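MAU2 chromatid cohesion factor homolog (Saccharomyces cerevisiae, PDB 4XDN) forms a complex with SCC2 that is required for cohesin to associate with chromosomes, and so takes part in sister chromatid cohesion. Local coordinates at residues D338-F343 / K557-L562; S331-C336 / V391-L396; Y172-S177 / K300-I305. One frame throughout, in Å; residues are numbered along the deposited sequence.

Contact 1 of 3, residues D338-F343 / K557-L562; sequences DEKGNF and KLKKAL. With SO4 (sulfate ion), chain F.
Asp-338 and Lys-560 mark the closest backbone approach, with their CA atoms 9.2 Å apart, so long side chains must span the gap. Asp-338 stands at the N-cap of helix 339-360. Lys-560 lies at the centre of an inverse gamma turn in the loop that leads to helix 562-575, whose own N-cap position is taken by Ala-561. Aspartate suits its place because its two carboxylate oxygens divide the work. With the carboxylate turned back over its own backbone (chi1 63°), Asp-338 OD1 accepts from Gly-341 N at 3.2 Å, the amide arriving from above the carboxylate plane. Asp-338 OD2 faces the other segment and forms a salt bridge with Lys-560 NZ at 3.3 Å. The bent side chain of Glu-339 comes at about a right angle to the lysine, and Glu-339 OE2 makes with Lys-560 NZ a salt bridge whose hydrogen bond is weak, at 3.4 Å. Asp-338 OD2 and Glu-339 OE2, both acceptors, lie only 3.2 Å apart; the ammonium group facing both oxygens probably offsets their repulsion.

A sulfate, probably from the crystallisation liquor, lies against the same lysine. The backbone N of Lys-560 points almost straight at sulfate O4 (2.9 Å, 177°), and Lys-559 NZ donates to sulfate O2 at 3.1 Å while also binding Asn-335 OD1. The chain of Lys-340 lies alongside, with Lys-340 CE 3.5 Å from sulfate O2. Three lysines thus gather round one anion at the protein surface, and the nearby acids probably balance part of the charge of Lys-560. The chemistry implies an electrostatic junction between a helix start and a loop, with a basic pocket able to hold a small oxyanion.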
# COMPACT_ATOMS: atom_id res chain seq x y z
N ASP A 338 -17.26 -10.42 -17.64
CA ASP A 338 -18.08 -9.44 -18.36
C ASP A 338 -17.24 -8.31 -18.94
O ASP A 338 -16.01 -8.40 -18.99
CB ASP A 338 -19.15 -8.88 -17.42
CG ASP A 338 -18.55 -8.13 -16.25
OD1 ASP A 338 -17.34 -8.30 -16.01
OD2 ASP A 338 -19.29 -7.38 -15.58
N GLU A 339 -17.90 -7.24 -19.37
CA GLU A 339 -17.22 -6.10 -19.98
C GLU A 339 -16.22 -5.45 -19.02
O GLU A 339 -15.14 -5.02 -19.44
CB GLU A 339 -18.25 -5.05 -20.45
CG GLU A 339 -18.94 -4.25 -19.34
CD GLU A 339 -19.86 -5.09 -18.47
OE1 GLU A 339 -20.46 -6.06 -18.99
OE2 GLU A 339 -19.98 -4.79 -17.26
N LYS A 340 -16.57 -5.39 -17.74
CA LYS A 340 -15.67 -4.83 -16.74
C LYS A 340 -14.40 -5.65 -16.63
O LYS A 340 -13.30 -5.11 -16.54
CB LYS A 340 -16.37 -4.74 -15.37
CG LYS A 340 -17.24 -3.51 -15.19
CD LYS A 340 -17.83 -3.46 -13.78
CE LYS A 340 -18.48 -2.12 -13.49
NZ LYS A 340 -19.64 -1.84 -14.39
N GLY A 341 -14.55 -6.97 -16.64
CA GLY A 341 -13.41 -7.87 -16.60
C GLY A 341 -12.52 -7.69 -17.81
O GLY A 341 -11.29 -7.68 -17.70
N ASN A 342 -13.14 -7.56 -18.98
CA ASN A 342 -12.40 -7.35 -20.22
C ASN A 342 -11.54 -6.08 -20.17
O ASN A 342 -10.47 -6.03 -20.77
CB ASN A 342 -13.36 -7.27 -21.41
CG ASN A 342 -13.87 -8.64 -21.84
OD1 ASN A 342 -13.66 -9.64 -21.16
ND2 ASN A 342 -14.54 -8.68 -22.99
N PHE A 343 -12.03 -5.07 -19.45
CA PHE A 343 -11.27 -3.84 -19.26
C PHE A 343 -9.93 -4.14 -18.60
O PHE A 343 -8.89 -3.67 -19.05
CB PHE A 343 -12.07 -2.84 -18.41
CG PHE A 343 -11.37 -1.54 -18.16
CD1 PHE A 343 -10.44 -1.42 -17.13
CD2 PHE A 343 -11.64 -0.43 -18.94
CE1 PHE A 343 -9.80 -0.23 -16.89
CE2 PHE A 343 -10.99 0.77 -18.71
CZ PHE A 343 -10.07 0.87 -17.68
N LYS A 557 -25.36 -3.53 -1.55
CA LYS A 557 -25.20 -3.88 -2.95
C LYS A 557 -23.88 -4.60 -3.17
O LYS A 557 -22.82 -4.10 -2.81
CB LYS A 557 -25.28 -2.63 -3.83
CG LYS A 557 -25.56 -2.91 -5.30
CD LYS A 557 -25.47 -1.63 -6.12
CE LYS A 557 -26.10 -1.79 -7.49
NZ LYS A 557 -26.12 -0.51 -8.24
N LEU A 558 -23.96 -5.79 -3.76
CA LEU A 558 -22.77 -6.57 -4.07
C LEU A 558 -22.35 -6.35 -5.52
O LEU A 558 -23.20 -6.33 -6.42
CB LEU A 558 -23.03 -8.06 -3.83
CG LEU A 558 -23.34 -8.46 -2.39
CD1 LEU A 558 -23.72 -9.93 -2.32
CD2 LEU A 558 -22.15 -8.17 -1.49
N LYS A 559 -21.06 -6.18 -5.74
CA LYS A 559 -20.52 -6.20 -7.09
C LYS A 559 -20.85 -7.55 -7.71
O LYS A 559 -21.08 -8.53 -7.00
CB LYS A 559 -19.01 -5.97 -7.09
CG LYS A 559 -18.61 -4.50 -7.13
CD LYS A 559 -17.10 -4.34 -7.31
CE LYS A 559 -16.65 -4.74 -8.71
NZ LYS A 559 -16.92 -3.69 -9.74
N LYS A 560 -20.87 -7.61 -9.04
CA LYS A 560 -21.29 -8.82 -9.73
C LYS A 560 -20.22 -9.91 -9.67
O LYS A 560 -19.78 -10.42 -10.69
CB LYS A 560 -21.63 -8.50 -11.19
CG LYS A 560 -22.69 -7.41 -11.34
CD LYS A 560 -22.95 -7.05 -12.80
CE LYS A 560 -21.68 -6.61 -13.51
NZ LYS A 560 -21.94 -5.62 -14.59
N ALA A 561 -19.80 -10.25 -8.45
CA ALA A 561 -18.97 -11.42 -8.24
C ALA A 561 -19.82 -12.65 -8.50
O ALA A 561 -20.78 -12.91 -7.78
CB ALA A 561 -18.41 -11.44 -6.83
N LEU A 562 -19.47 -13.41 -9.54
CA LEU A 562 -20.31 -14.51 -10.00
C LEU A 562 -20.65 -15.50 -8.91
O LEU A 562 -21.83 -15.73 -8.62
CB LEU A 562 -19.64 -15.25 -11.16
CG LEU A 562 -20.47 -16.38 -11.77
CD1 LEU A 562 -21.71 -15.82 -12.45
CD2 LEU A 562 -19.64 -17.19 -12.74
S SO4 F . -20.72 -4.07 -10.64
O1 SO4 F . -21.29 -3.89 -11.97
O2 SO4 F . -19.83 -2.96 -10.34
O3 SO4 F . -21.80 -4.11 -9.65
O4 SO4 F . -19.98 -5.33 -10.58

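Contact 2 of 3, residues S331-C336 / V391-L396. With SO4 (sulfate ion), chain F.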
# COMPACT_ATOMS: atom_id res chain seq x y z
N SER A 331 -10.25 -2.87 -9.50
CA SER A 331 -11.63 -2.81 -9.06
C SER A 331 -12.54 -3.68 -9.93
O SER A 331 -13.60 -4.11 -9.48
CB SER A 331 -12.15 -1.37 -9.07
OG SER A 331 -12.68 -1.02 -10.34
N TYR A 332 -12.11 -3.94 -11.16
CA TYR A 332 -12.92 -4.72 -12.10
C TYR A 332 -12.54 -6.20 -12.15
O TYR A 332 -13.19 -6.98 -12.85
CB TYR A 332 -12.78 -4.14 -13.52
CG TYR A 332 -13.30 -2.73 -13.70
CD1 TYR A 332 -14.27 -2.20 -12.86
CD2 TYR A 332 -12.83 -1.94 -14.74
CE1 TYR A 332 -14.75 -0.91 -13.05
CE2 TYR A 332 -13.30 -0.65 -14.93
CZ TYR A 332 -14.25 -0.14 -14.08
OH TYR A 332 -14.72 1.14 -14.28
N ILE A 333 -11.49 -6.59 -11.43
CA ILE A 333 -11.01 -7.97 -11.46
C ILE A 333 -12.12 -8.95 -11.11
O ILE A 333 -12.33 -9.94 -11.82
CB ILE A 333 -9.84 -8.19 -10.49
CG1 ILE A 333 -8.66 -7.27 -10.83
CG2 ILE A 333 -9.39 -9.66 -10.49
CD1 ILE A 333 -7.93 -7.62 -12.10
N VAL A 334 -12.83 -8.66 -10.02
CA VAL A 334 -13.86 -9.57 -9.51
C VAL A 334 -14.96 -9.78 -10.54
O VAL A 334 -15.57 -10.85 -10.59
CB VAL A 334 -14.47 -9.03 -8.19
CG1 VAL A 334 -15.24 -7.73 -8.42
CG2 VAL A 334 -15.36 -10.08 -7.54
N ASN A 335 -15.21 -8.77 -11.37
CA ASN A 335 -16.21 -8.89 -12.43
C ASN A 335 -15.81 -9.98 -13.43
O ASN A 335 -16.64 -10.79 -13.84
CB ASN A 335 -16.40 -7.55 -13.13
CG ASN A 335 -16.93 -6.47 -12.20
OD1 ASN A 335 -16.16 -5.75 -11.56
ND2 ASN A 335 -18.24 -6.34 -12.14
N CYS A 336 -14.54 -9.96 -13.84
CA CYS A 336 -13.88 -11.10 -14.48
C CYS A 336 -14.33 -11.42 -15.91
O CYS A 336 -13.56 -11.25 -16.85
CB CYS A 336 -14.08 -12.35 -13.61
SG CYS A 336 -13.26 -13.83 -14.24
N VAL A 391 -2.86 -13.01 -13.17
CA VAL A 391 -3.01 -14.38 -12.71
C VAL A 391 -4.30 -14.53 -11.90
O VAL A 391 -5.02 -15.52 -12.06
CB VAL A 391 -1.79 -14.81 -11.86
CG1 VAL A 391 -2.03 -16.17 -11.16
CG2 VAL A 391 -0.55 -14.88 -12.73
N TRP A 392 -4.60 -13.55 -11.06
CA TRP A 392 -5.78 -13.64 -10.21
C TRP A 392 -7.05 -13.64 -11.05
O TRP A 392 -7.96 -14.43 -10.80
CB TRP A 392 -5.83 -12.50 -9.20
CG TRP A 392 -6.82 -12.78 -8.11
CD1 TRP A 392 -8.15 -12.52 -8.12
CD2 TRP A 392 -6.54 -13.40 -6.85
NE1 TRP A 392 -8.73 -12.93 -6.95
CE2 TRP A 392 -7.76 -13.48 -6.15
CE3 TRP A 392 -5.39 -13.90 -6.25
CZ2 TRP A 392 -7.86 -14.03 -4.87
CZ3 TRP A 392 -5.48 -14.45 -4.98
CH2 TRP A 392 -6.71 -14.51 -4.31
N GLU A 393 -7.12 -12.76 -12.04
CA GLU A 393 -8.31 -12.67 -12.87
C GLU A 393 -8.50 -13.95 -13.69
O GLU A 393 -9.63 -14.38 -13.92
CB GLU A 393 -8.25 -11.46 -13.80
CG GLU A 393 -9.58 -11.21 -14.52
CD GLU A 393 -9.57 -9.99 -15.41
OE1 GLU A 393 -8.47 -9.44 -15.67
OE2 GLU A 393 -10.66 -9.58 -15.85
N GLN A 394 -7.40 -14.55 -14.12
CA GLN A 394 -7.45 -15.80 -14.86
C GLN A 394 -7.95 -16.93 -13.97
O GLN A 394 -8.71 -17.79 -14.41
CB GLN A 394 -6.07 -16.15 -15.43
CG GLN A 394 -5.81 -15.58 -16.82
CD GLN A 394 -6.75 -16.14 -17.88
OE1 GLN A 394 -7.33 -15.40 -18.66
NE2 GLN A 394 -6.89 -17.46 -17.90
N THR A 395 -7.51 -16.93 -12.72
CA THR A 395 -7.93 -17.93 -11.75
C THR A 395 -9.43 -17.86 -11.52
O THR A 395 -10.11 -18.88 -11.46
CB THR A 395 -7.19 -17.77 -10.41
OG1 THR A 395 -5.78 -17.92 -10.61
CG2 THR A 395 -7.65 -18.81 -9.39
N LEU A 396 -9.94 -16.64 -11.40
CA LEU A 396 -11.38 -16.42 -11.27
C LEU A 396 -12.12 -16.92 -12.50
O LEU A 396 -13.18 -17.54 -12.40
CB LEU A 396 -11.69 -14.94 -11.05
CG LEU A 396 -11.98 -14.49 -9.62
CD1 LEU A 396 -12.03 -12.98 -9.55
CD2 LEU A 396 -13.29 -15.09 -9.13
S SO4 F . -20.72 -4.07 -10.64
O1 SO4 F . -21.29 -3.89 -11.97
O2 SO4 F . -19.83 -2.96 -10.34
O3 SO4 F . -21.80 -4.11 -9.65
O4 SO4 F . -19.98 -5.33 -10.58
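Val-391 O, one residue before the Trp-392 that touches Ile-333 across the contact, is gripped twice by Thr-395: Thr-395 N and Thr-395 OG1, each 2.9 Å from Val-391 O, come from opposite faces of the carbonyl plane. The site belongs to a helical superhelix of the TPR-like kind. The loop between helices 317-331 and 339-360 is pressed against helix 369-398, with Ile-333 and Glu-393 closest in the backbone (CA atoms 5.6 Å apart).

One branch of Ile-333, CG2, touches Trp-392, Glu-393 and Leu-396. Lying anti to the backbone N, Ile-333 CG2 meets the edge of the indole at Trp-392 CD1, near the ring plane (3.9 Å). The indole nitrogen has a different task, donating to the backbone of another protein's chain, probably SCC2. Glutamate suits its buried place because its chain, extended beyond CG, carries the charge to Arg-345 of helix 339-360, while Glu-393 CB packs on Ile-333 CG2 at 3.9 Å. Glu-393 OE2 and Cys-336 O, both acceptors, are 3.5 Å apart, and Arg-345 holds them together: its NH1 forms a salt bridge with the carboxylate and its NH2 a hydrogen bond with the carbonyl.

Asn-335 turns from the helix to the sulfate, where the 2.5 Å between Asn-335 ND2 and sulfate O4 is too short to be trusted in detail. Leu-396 CD1 rests near Val-334 CA. Cysteine suits the end of the loop because its short, weakly polar side chain can pack against an apolar leucine, Cys-336 SG lying 3.7 Å from Leu-396 CB.

Contact 3 of 3, residues Y172-S177 / K300-I305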
# COMPACT_ATOMS: atom_id res chain seq x y z
N TYR A 172 6.56 29.30 17.59
CA TYR A 172 6.85 28.06 18.30
C TYR A 172 5.63 27.14 18.38
O TYR A 172 5.78 25.92 18.45
CB TYR A 172 7.36 28.37 19.72
CG TYR A 172 8.81 28.76 19.75
CD1 TYR A 172 9.81 27.80 19.74
CD2 TYR A 172 9.20 30.09 19.80
CE1 TYR A 172 11.15 28.15 19.77
CE2 TYR A 172 10.53 30.45 19.83
CZ TYR A 172 11.50 29.47 19.81
OH TYR A 172 12.83 29.82 19.84
N GLN A 173 4.44 27.74 18.36
CA GLN A 173 3.20 26.97 18.35
C GLN A 173 3.06 26.20 17.05
O GLN A 173 2.68 25.03 17.04
CB GLN A 173 2.00 27.89 18.56
CG GLN A 173 1.86 28.42 19.98
CD GLN A 173 1.51 27.32 20.97
OE1 GLN A 173 0.81 26.36 20.64
NE2 GLN A 173 2.00 27.46 22.20
N ASN A 174 3.36 26.87 15.93
CA ASN A 174 3.31 26.22 14.63
C ASN A 174 4.42 25.19 14.48
O ASN A 174 4.18 24.10 13.96
CB ASN A 174 3.42 27.26 13.51
CG ASN A 174 2.12 28.00 13.27
OD1 ASN A 174 1.34 27.62 12.41
ND2 ASN A 174 1.89 29.05 14.04
N TRP A 175 5.62 25.53 14.93
CA TRP A 175 6.71 24.57 14.90
C TRP A 175 6.38 23.34 15.74
O TRP A 175 6.74 22.22 15.38
CB TRP A 175 8.00 25.21 15.41
CG TRP A 175 8.81 25.93 14.37
CD1 TRP A 175 9.18 27.25 14.39
CD2 TRP A 175 9.37 25.37 13.18
NE1 TRP A 175 9.92 27.54 13.27
CE2 TRP A 175 10.05 26.41 12.51
CE3 TRP A 175 9.35 24.10 12.60
CZ2 TRP A 175 10.71 26.21 11.30
CZ3 TRP A 175 10.00 23.90 11.40
CH2 TRP A 175 10.67 24.96 10.76
N ALA A 176 5.70 23.55 16.86
CA ALA A 176 5.30 22.45 17.73
C ALA A 176 4.36 21.50 16.98
O ALA A 176 4.38 20.30 17.21
CB ALA A 176 4.63 22.97 18.99
N SER A 177 3.55 22.07 16.10
CA SER A 177 2.63 21.29 15.28
C SER A 177 3.39 20.42 14.28
O SER A 177 3.04 19.26 14.05
CB SER A 177 1.67 22.22 14.55
OG SER A 177 0.72 21.50 13.79
N LYS A 300 3.19 26.34 3.05
CA LYS A 300 3.61 27.47 3.86
C LYS A 300 2.76 27.56 5.12
O LYS A 300 1.74 28.24 5.15
CB LYS A 300 3.53 28.77 3.05
CG LYS A 300 4.42 28.77 1.82
CD LYS A 300 4.23 30.01 0.96
CE LYS A 300 5.04 29.92 -0.33
NZ LYS A 300 4.92 31.15 -1.17
N ILE A 301 3.20 26.85 6.15
CA ILE A 301 2.51 26.84 7.44
C ILE A 301 2.52 28.24 8.05
O ILE A 301 1.49 28.74 8.50
CB ILE A 301 3.17 25.84 8.42
CG1 ILE A 301 2.94 24.41 7.93
CG2 ILE A 301 2.63 26.01 9.84
CD1 ILE A 301 3.75 23.36 8.67
N MET A 302 3.69 28.86 8.04
CA MET A 302 3.86 30.21 8.56
C MET A 302 4.93 30.91 7.74
O MET A 302 5.68 30.25 7.01
CB MET A 302 4.28 30.18 10.03
CG MET A 302 3.24 30.73 10.99
SD MET A 302 3.92 30.98 12.64
CE MET A 302 4.70 32.59 12.45
N PRO A 303 4.99 32.24 7.84
CA PRO A 303 6.19 32.91 7.33
C PRO A 303 7.42 32.34 8.02
O PRO A 303 7.50 32.35 9.25
CB PRO A 303 5.95 34.38 7.70
CG PRO A 303 4.47 34.51 7.77
CD PRO A 303 3.96 33.20 8.28
N ARG A 304 8.35 31.82 7.22
CA ARG A 304 9.57 31.17 7.70
C ARG A 304 9.27 29.80 8.32
O ARG A 304 10.05 29.30 9.13
CB ARG A 304 10.30 32.05 8.72
CG ARG A 304 10.39 33.54 8.37
CD ARG A 304 10.63 33.80 6.89
NE ARG A 304 11.59 32.88 6.29
CZ ARG A 304 12.91 33.07 6.26
NH1 ARG A 304 13.45 34.14 6.82
NH2 ARG A 304 13.69 32.16 5.68
N ILE A 305 8.15 29.20 7.92
CA ILE A 305 7.89 27.79 8.18
C ILE A 305 7.23 27.18 6.95
O ILE A 305 6.01 27.21 6.81
CB ILE A 305 6.99 27.57 9.42
CG1 ILE A 305 7.62 28.23 10.65
CG2 ILE A 305 6.77 26.07 9.65
CD1 ILE A 305 6.87 27.99 11.94
O HOH W 1 11.03 29.75 11.75
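Apolar packing is led by Ile-305 and Trp-175. The CD1 methyl of Ile-305 sits over one face of the indole, 3.4 Å from the centroid of the five-membered ring and 12° off its normal, a CH-pi contact. CG1 follows toward the NE1 and CE2 side of the same ring. Isoleucine suits the place because its long branch, pointing away from the carbonyl carbon and with chi2 at -176°, stretches out to lay a methyl on the flat surface; tryptophan supplies that surface, and its other neighbours include Met-164 and Met-130 of adjacent helices.

Contacts between polar and apolar groups gather at Asn-174, which points at the other segment. Asn-174 OD1 lies 3.3 Å from Ile-301 CG2, and the two side chains run past one another the opposite way. Met-302 crosses the asparagine at about a right angle, bringing Met-302 SD to 3.1 Å from Asn-174 ND2, a close contact and not an assigned hydrogen bond; the amide donates instead to Glu-170 O, one turn back in its own helix.

The polar link is a water. It accepts from Trp-175 NE1 at 2.9 Å, lying in the ring plane at its edge, and donates to Arg-304 O at 2.8 Å, so it ties indole to turn and satisfies both. The guanidinium of Arg-304 reaches away to a salt bridge with Glu-127.

Backbone bonds shape the second segment. Met-302 and Ile-305 bond to each other in both directions around a type II turn, with Pro-303 first of its two central residues and Arg-304 at positive phi (73°) second. Ile-301 and Met-302 together face Ile-305. This is a two-residue beta hairpin with a classic beta bulge, its tip docked on helix 170-189 of a mainly helical superhelix.

Overall arrangement
Contact 3 comes first from the N terminus: it closes a loop of mostly helical chain between helix 170-189 and the hairpin of strands 297-302 and 305-310. Only after this does the chain reach residues 331-336, which open contact 2, and then 338-343, which open contact 1. Contact 2 closes first, at 391-396, and contact 1 much later, at 557-562, so the two cross. Their centres are 9 Å apart, they share the sulfate, and together they fasten the loop before helix 339-360 and the start of that helix to helix 369-398 and to the loop that leads into helix 562-575. Contact 3 lies on the opposite side of the chain's centre, with its centre about 48 Å from that of contact 2.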